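Local coordinates for PduO-type ATP--cob(I)alamin adenosyltransferase (Sulfolobus tokodaii, PDB 1WOZ), which probably transfers the adenosyl group of ATP to cob(I)alamin, as a trimeric, mainly helical protein of the PduO type, at residues A[58-63]-A[143-148]; A[65-70]-A[75-80]. All coordinates share one frame; numbering follows the deposited sequence.

Interaction 1: residues A[58-63]-A[143-148]; sequences QVELFE and IVYLNR
The phenol ring of Tyr145 and the carboxylate of Glu60 are the flat groups that meet here, with their planes 64° apart. At the ring's edge, near its plane, stands Glu60 OE1, and Tyr145 OH donates a hydrogen bond of 2.6 Å to Glu60 OE1. The CD2 methyl of Leu61 comes in obliquely, Leu61 CD2 lying 4.3 Å from Tyr145 CE2. A third flat group, the guanidinium of Arg148, has Val144 CG1 over the centre of one face at 3.7 Å above the plane and the amide of Asn147 at its edge, where Arg148 NH1 donates to Asn147 OD1.

The tyrosine reaches from helix 140-163 to helix 48-69, whose nearest CA atoms here, those of Leu61 and Leu146, are 9.3 Å apart. With CG anti to the backbone N (chi1 -176°), the ring is directed at the neighbouring helix, where Tyr145 OH also rests 3.4 Å from Glu60 CB. The glutamate chain, extended beyond CG, crosses the tyrosine side chain at about a right angle and offers the anti lone pair of OE1. Its other oxygen, OE2, forms a salt bridge with Arg56 on the same helix. Val57 and Ile64 pack on the tyrosine side chain from helix 48-69, and Leu85 from helix 79-96. Leu61, on the side of helix 48-69 toward Asn35, also belongs to the pocket that holds the bound polyether.

The contact illustrates how a helical bundle can bury a charged group: each oxygen of the Glu60 carboxylate has its own partner, a neutral phenol on one and a guanidinium on the other. Such pairing would be expected to favour the ionised carboxylate, while the phenol's polar end is satisfied by Glu60.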
loop_
_atom_site.group_PDB
_atom_site.type_symbol
_atom_site.label_atom_id
_atom_site.label_comp_id
_atom_site.label_asym_id
_atom_site.label_seq_id
_atom_site.Cartn_x
_atom_site.Cartn_y
_atom_site.Cartn_z
ATOM N N GLN A 58 16.673 -5.913 0.271
ATOM C CA GLN A 58 16.634 -4.447 0.194
ATOM C C GLN A 58 17.891 -3.881 -0.492
ATOM O O GLN A 58 17.819 -2.967 -1.315
ATOM C CB GLN A 58 16.518 -3.839 1.579
ATOM C CG GLN A 58 15.255 -4.205 2.334
ATOM C CD GLN A 58 15.115 -3.320 3.539
ATOM O OE1 GLN A 58 15.834 -3.475 4.513
ATOM N NE2 GLN A 58 14.208 -2.350 3.460
ATOM N N VAL A 59 19.041 -4.431 -0.144
ATOM C CA VAL A 59 20.279 -3.972 -0.763
ATOM C C VAL A 59 20.189 -4.264 -2.268
ATOM O O VAL A 59 20.510 -3.399 -3.099
ATOM C CB VAL A 59 21.488 -4.723 -0.166
ATOM C CG1 VAL A 59 22.741 -4.456 -1.016
ATOM C CG2 VAL A 59 21.690 -4.291 1.298
ATOM N N GLU A 60 19.743 -5.475 -2.618
ATOM C CA GLU A 60 19.645 -5.861 -4.028
ATOM C C GLU A 60 18.615 -5.053 -4.808
ATOM O O GLU A 60 18.768 -4.872 -6.026
ATOM C CB GLU A 60 19.435 -7.386 -4.161
ATOM C CG GLU A 60 20.609 -8.147 -3.530
ATOM C CD GLU A 60 20.534 -9.672 -3.616
ATOM O OE1 GLU A 60 19.477 -10.253 -3.968
ATOM O OE2 GLU A 60 21.568 -10.291 -3.314
ATOM N N LEU A 61 17.587 -4.537 -4.129
ATOM C CA LEU A 61 16.628 -3.679 -4.826
ATOM C C LEU A 61 17.366 -2.382 -5.194
ATOM O O LEU A 61 17.092 -1.771 -6.234
ATOM C CB LEU A 61 15.392 -3.357 -3.956
ATOM C CG LEU A 61 14.472 -4.573 -3.739
ATOM C CD1 LEU A 61 13.218 -4.150 -2.992
ATOM C CD2 LEU A 61 14.074 -5.182 -5.100
ATOM N N PHE A 62 18.293 -1.939 -4.342
ATOM C CA PHE A 62 19.059 -0.733 -4.701
ATOM C C PHE A 62 19.971 -1.084 -5.880
ATOM O O PHE A 62 20.180 -0.274 -6.776
ATOM C CB PHE A 62 19.903 -0.221 -3.525
ATOM C CG PHE A 62 19.162 0.728 -2.625
ATOM C CD1 PHE A 62 18.436 0.263 -1.538
ATOM C CD2 PHE A 62 19.153 2.100 -2.899
ATOM C CE1 PHE A 62 17.703 1.149 -0.732
ATOM C CE2 PHE A 62 18.423 2.983 -2.093
ATOM C CZ PHE A 62 17.698 2.493 -1.008
ATOM N N GLU A 63 20.523 -2.298 -5.891
ATOM C CA GLU A 63 21.365 -2.681 -7.022
ATOM C C GLU A 63 20.546 -2.746 -8.313
ATOM O O GLU A 63 21.023 -2.366 -9.400
ATOM C CB GLU A 63 22.049 -4.020 -6.739
ATOM C CG GLU A 63 23.054 -3.909 -5.601
ATOM C CD GLU A 63 23.882 -5.168 -5.388
ATOM O OE1 GLU A 63 25.008 -5.037 -4.879
ATOM O OE2 GLU A 63 23.415 -6.282 -5.698
ATOM N N ILE A 143 13.099 -8.659 -14.045
ATOM C CA ILE A 143 11.733 -9.157 -13.946
ATOM C C ILE A 143 11.769 -10.558 -13.326
ATOM O O ILE A 143 10.925 -10.903 -12.484
ATOM C CB ILE A 143 11.057 -9.169 -15.326
ATOM C CG1 ILE A 143 11.002 -7.729 -15.866
ATOM C CG2 ILE A 143 9.658 -9.741 -15.216
ATOM C CD1 ILE A 143 10.343 -7.564 -17.245
ATOM N N VAL A 144 12.763 -11.357 -13.709
ATOM C CA VAL A 144 12.884 -12.691 -13.123
ATOM C C VAL A 144 13.119 -12.600 -11.612
ATOM O O VAL A 144 12.515 -13.363 -10.828
ATOM C CB VAL A 144 14.039 -13.491 -13.745
ATOM C CG1 VAL A 144 14.076 -14.902 -13.148
ATOM C CG2 VAL A 144 13.842 -13.553 -15.271
ATOM N N TYR A 145 13.973 -11.664 -11.199
ATOM C CA TYR A 145 14.268 -11.493 -9.782
ATOM C C TYR A 145 12.961 -11.173 -9.024
ATOM O O TYR A 145 12.657 -11.797 -7.993
ATOM C CB TYR A 145 15.275 -10.345 -9.574
ATOM C CG TYR A 145 15.720 -10.158 -8.140
ATOM C CD1 TYR A 145 16.885 -10.759 -7.662
ATOM C CD2 TYR A 145 14.967 -9.385 -7.252
ATOM C CE1 TYR A 145 17.288 -10.596 -6.346
ATOM C CE2 TYR A 145 15.362 -9.214 -5.934
ATOM C CZ TYR A 145 16.515 -9.814 -5.482
ATOM O OH TYR A 145 16.915 -9.648 -4.181
ATOM N N LEU A 146 12.203 -10.219 -9.554
ATOM C CA LEU A 146 10.943 -9.796 -8.943
ATOM C C LEU A 146 9.949 -10.957 -8.838
ATOM O O LEU A 146 9.253 -11.088 -7.827
ATOM C CB LEU A 146 10.341 -8.639 -9.744
ATOM C CG LEU A 146 11.089 -7.298 -9.589
ATOM C CD1 LEU A 146 10.495 -6.298 -10.555
ATOM C CD2 LEU A 146 11.004 -6.772 -8.119
ATOM N N ASN A 147 9.892 -11.795 -9.875
ATOM C CA ASN A 147 9.004 -12.963 -9.882
ATOM C C ASN A 147 9.400 -13.943 -8.775
ATOM O O ASN A 147 8.535 -14.433 -8.030
ATOM C CB ASN A 147 9.038 -13.628 -11.271
ATOM C CG ASN A 147 8.168 -14.901 -11.360
ATOM O OD1 ASN A 147 8.630 -16.001 -11.068
ATOM N ND2 ASN A 147 6.914 -14.739 -11.771
ATOM N N ARG A 148 10.695 -14.219 -8.638
ATOM C CA ARG A 148 11.184 -15.142 -7.609
ATOM C C ARG A 148 10.990 -14.564 -6.220
ATOM O O ARG A 148 10.798 -15.302 -5.253
ATOM C CB ARG A 148 12.687 -15.408 -7.758
ATOM C CG ARG A 148 13.132 -16.476 -8.761
ATOM C CD ARG A 148 12.051 -17.048 -9.631
ATOM N NE ARG A 148 12.657 -17.888 -10.666
ATOM C CZ ARG A 148 12.218 -17.966 -11.911
ATOM N NH1 ARG A 148 11.163 -17.272 -12.281
ATOM N NH2 ARG A 148 12.864 -18.705 -12.802
#

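Interaction 2: residues A[65-70]-A[75-80]; sequences GEDLST and KKIDEK
Asp67 meets the backbone of Lys75 to Ile77 in the loop that connects two successive helices of the bundle, where the chain leaves helix 48-69 and comes back past its end before entering helix 79-96. Asp67 OD2 accepts a nearly straight bond from Ile77 N (2.9 Å, 170° at the hydrogen), met nearly along the C-O axis of the carboxylate. Beside it, Asp67 CA makes a CH...O contact of 3.4 Å with Lys75 O. The aliphatic part of Lys75 crosses Glu66 at a slant, its CG 3.7 Å from Glu66 OE1; a bend at chi2 (-75°) turns the chain so that CE also comes close to that oxygen, while the ammonium goes on to Glu63.

Farther out, Ser72 holds the other oxygen of Asp67, and Asn139 donates to both Asp67 OD2 and Ile77 O, joining aspartate and loop. Glu66 is shared between Lys74 and Tyr171 of a second subunit, and Ile77 packs on Met141 and Ile142 of helix 140-163. At the other end of the loop, Asp78 is the N-cap of helix 79-96, with a weak capping bond of 3.2 Å from Lys80 N to Asp78 OD2.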
loop_
_atom_site.group_PDB
_atom_site.type_symbol
_atom_site.label_atom_id
_atom_site.label_comp_id
_atom_site.label_asym_id
_atom_site.label_seq_id
_atom_site.Cartn_x
_atom_site.Cartn_y
_atom_site.Cartn_z
ATOM N N GLY A 65 17.962 -0.933 -8.927
ATOM C CA GLY A 65 17.754 0.448 -9.339
ATOM C C GLY A 65 18.968 1.021 -10.070
ATOM O O GLY A 65 18.824 1.794 -11.021
ATOM N N GLU A 66 20.169 0.646 -9.644
ATOM C CA GLU A 66 21.372 1.148 -10.307
ATOM C C GLU A 66 21.540 0.494 -11.670
ATOM O O GLU A 66 21.985 1.139 -12.625
ATOM C CB GLU A 66 22.610 0.906 -9.432
ATOM C CG GLU A 66 22.535 1.674 -8.126
ATOM C CD GLU A 66 23.890 1.990 -7.506
ATOM O OE1 GLU A 66 24.685 1.062 -7.235
ATOM O OE2 GLU A 66 24.134 3.193 -7.276
ATOM N N ASP A 67 21.184 -0.783 -11.765
ATOM C CA ASP A 67 21.243 -1.496 -13.039
ATOM C C ASP A 67 20.352 -0.696 -14.000
ATOM O O ASP A 67 20.807 -0.229 -15.046
ATOM C CB ASP A 67 20.709 -2.937 -12.860
ATOM C CG ASP A 67 20.794 -3.770 -14.129
ATOM O OD1 ASP A 67 20.691 -3.219 -15.244
ATOM O OD2 ASP A 67 20.940 -4.998 -14.008
ATOM N N LEU A 68 19.085 -0.507 -13.627
ATOM C CA LEU A 68 18.126 0.246 -14.454
ATOM C C LEU A 68 18.589 1.645 -14.848
ATOM O O LEU A 68 18.451 2.043 -16.006
ATOM C CB LEU A 68 16.787 0.418 -13.722
ATOM C CG LEU A 68 15.943 -0.827 -13.482
ATOM C CD1 LEU A 68 14.756 -0.457 -12.562
ATOM C CD2 LEU A 68 15.457 -1.378 -14.820
ATOM N N SER A 69 19.096 2.391 -13.867
ATOM C CA SER A 69 19.570 3.763 -14.048
ATOM C C SER A 69 20.842 3.926 -14.882
ATOM O O SER A 69 21.113 5.029 -15.381
ATOM C CB SER A 69 19.814 4.420 -12.678
ATOM O OG SER A 69 18.604 4.548 -11.946
ATOM N N THR A 70 21.617 2.855 -15.032
ATOM C CA THR A 70 22.868 2.924 -15.789
ATOM C C THR A 70 22.936 1.915 -16.928
ATOM O O THR A 70 24.027 1.593 -17.402
ATOM C CB THR A 70 24.093 2.681 -14.874
ATOM O OG1 THR A 70 24.100 1.323 -14.424
ATOM C CG2 THR A 70 24.043 3.601 -13.657
ATOM N N LYS A 75 25.848 -1.853 -12.187
ATOM C CA LYS A 75 25.436 -3.089 -11.531
ATOM C C LYS A 75 24.708 -3.867 -12.615
ATOM O O LYS A 75 24.062 -3.272 -13.486
ATOM C CB LYS A 75 24.465 -2.812 -10.376
ATOM C CG LYS A 75 25.049 -2.075 -9.170
ATOM C CD LYS A 75 25.924 -2.985 -8.322
ATOM C CE LYS A 75 26.432 -2.242 -7.105
ATOM N NZ LYS A 75 27.108 -3.170 -6.166
ATOM N N LYS A 76 24.826 -5.192 -12.580
ATOM C CA LYS A 76 24.132 -6.025 -13.550
ATOM C C LYS A 76 23.563 -7.261 -12.873
ATOM O O LYS A 76 24.287 -8.154 -12.449
ATOM C CB LYS A 76 25.059 -6.452 -14.683
ATOM C CG LYS A 76 24.320 -7.179 -15.797
ATOM C CD LYS A 76 25.270 -7.590 -16.901
ATOM C CE LYS A 76 24.544 -8.271 -18.049
ATOM N NZ LYS A 76 25.527 -8.802 -19.042
ATOM N N ILE A 77 22.248 -7.291 -12.762
ATOM C CA ILE A 77 21.567 -8.412 -12.142
ATOM C C ILE A 77 21.750 -9.628 -13.037
ATOM O O ILE A 77 21.513 -9.554 -14.243
ATOM C CB ILE A 77 20.066 -8.087 -11.974
ATOM C CG1 ILE A 77 19.919 -6.780 -11.181
ATOM C CG2 ILE A 77 19.337 -9.238 -11.294
ATOM C CD1 ILE A 77 20.670 -6.765 -9.831
ATOM N N ASP A 78 22.193 -10.737 -12.448
ATOM C CA ASP A 78 22.396 -11.973 -13.194
ATOM C C ASP A 78 21.780 -13.184 -12.474
ATOM O O ASP A 78 21.169 -13.046 -11.405
ATOM C CB ASP A 78 23.893 -12.194 -13.436
ATOM C CG ASP A 78 24.694 -12.291 -12.151
ATOM O OD1 ASP A 78 25.925 -12.135 -12.219
ATOM O OD2 ASP A 78 24.112 -12.534 -11.071
ATOM N N GLU A 79 21.958 -14.366 -13.053
ATOM C CA GLU A 79 21.395 -15.586 -12.489
ATOM C C GLU A 79 21.710 -15.889 -11.031
ATOM O O GLU A 79 20.884 -16.484 -10.356
ATOM C CB GLU A 79 21.780 -16.800 -13.346
ATOM C CG GLU A 79 21.129 -16.800 -14.725
ATOM C CD GLU A 79 21.591 -17.961 -15.598
ATOM O OE1 GLU A 79 21.180 -19.118 -15.335
ATOM O OE2 GLU A 79 22.376 -17.709 -16.545
ATOM N N LYS A 80 22.882 -15.492 -10.535
ATOM C CA LYS A 80 23.224 -15.783 -9.142
ATOM C C LYS A 80 22.306 -15.099 -8.137
ATOM O O LYS A 80 22.081 -15.624 -7.041
ATOM C CB LYS A 80 24.673 -15.409 -8.840
ATOM C CG LYS A 80 25.695 -16.225 -9.625
ATOM C CD LYS A 80 27.106 -16.038 -9.073
ATOM C CE LYS A 80 27.208 -16.556 -7.631
ATOM N NZ LYS A 80 28.555 -16.338 -7.025
#

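How the interactions relate
From the N terminus, helix 23-44 comes first, then helix 48-69, which supplies the first segment of both contacts. Interaction 2 closes a short loop at once, with four residues between its segments, just before the chain enters helix 79-96. Interaction 1 closes a far longer one: 79 residues separate 58-63 from 143-148, and the whole of interaction 2 falls within that span. The centres are 9 Å apart, and the two meet directly through a salt bridge of 3.1 Å between Glu63 OE1 and Lys75 NZ. Together they tie helix 48-69 to helix 140-163 and to the entrance of helix 79-96, and both touch the second subunit.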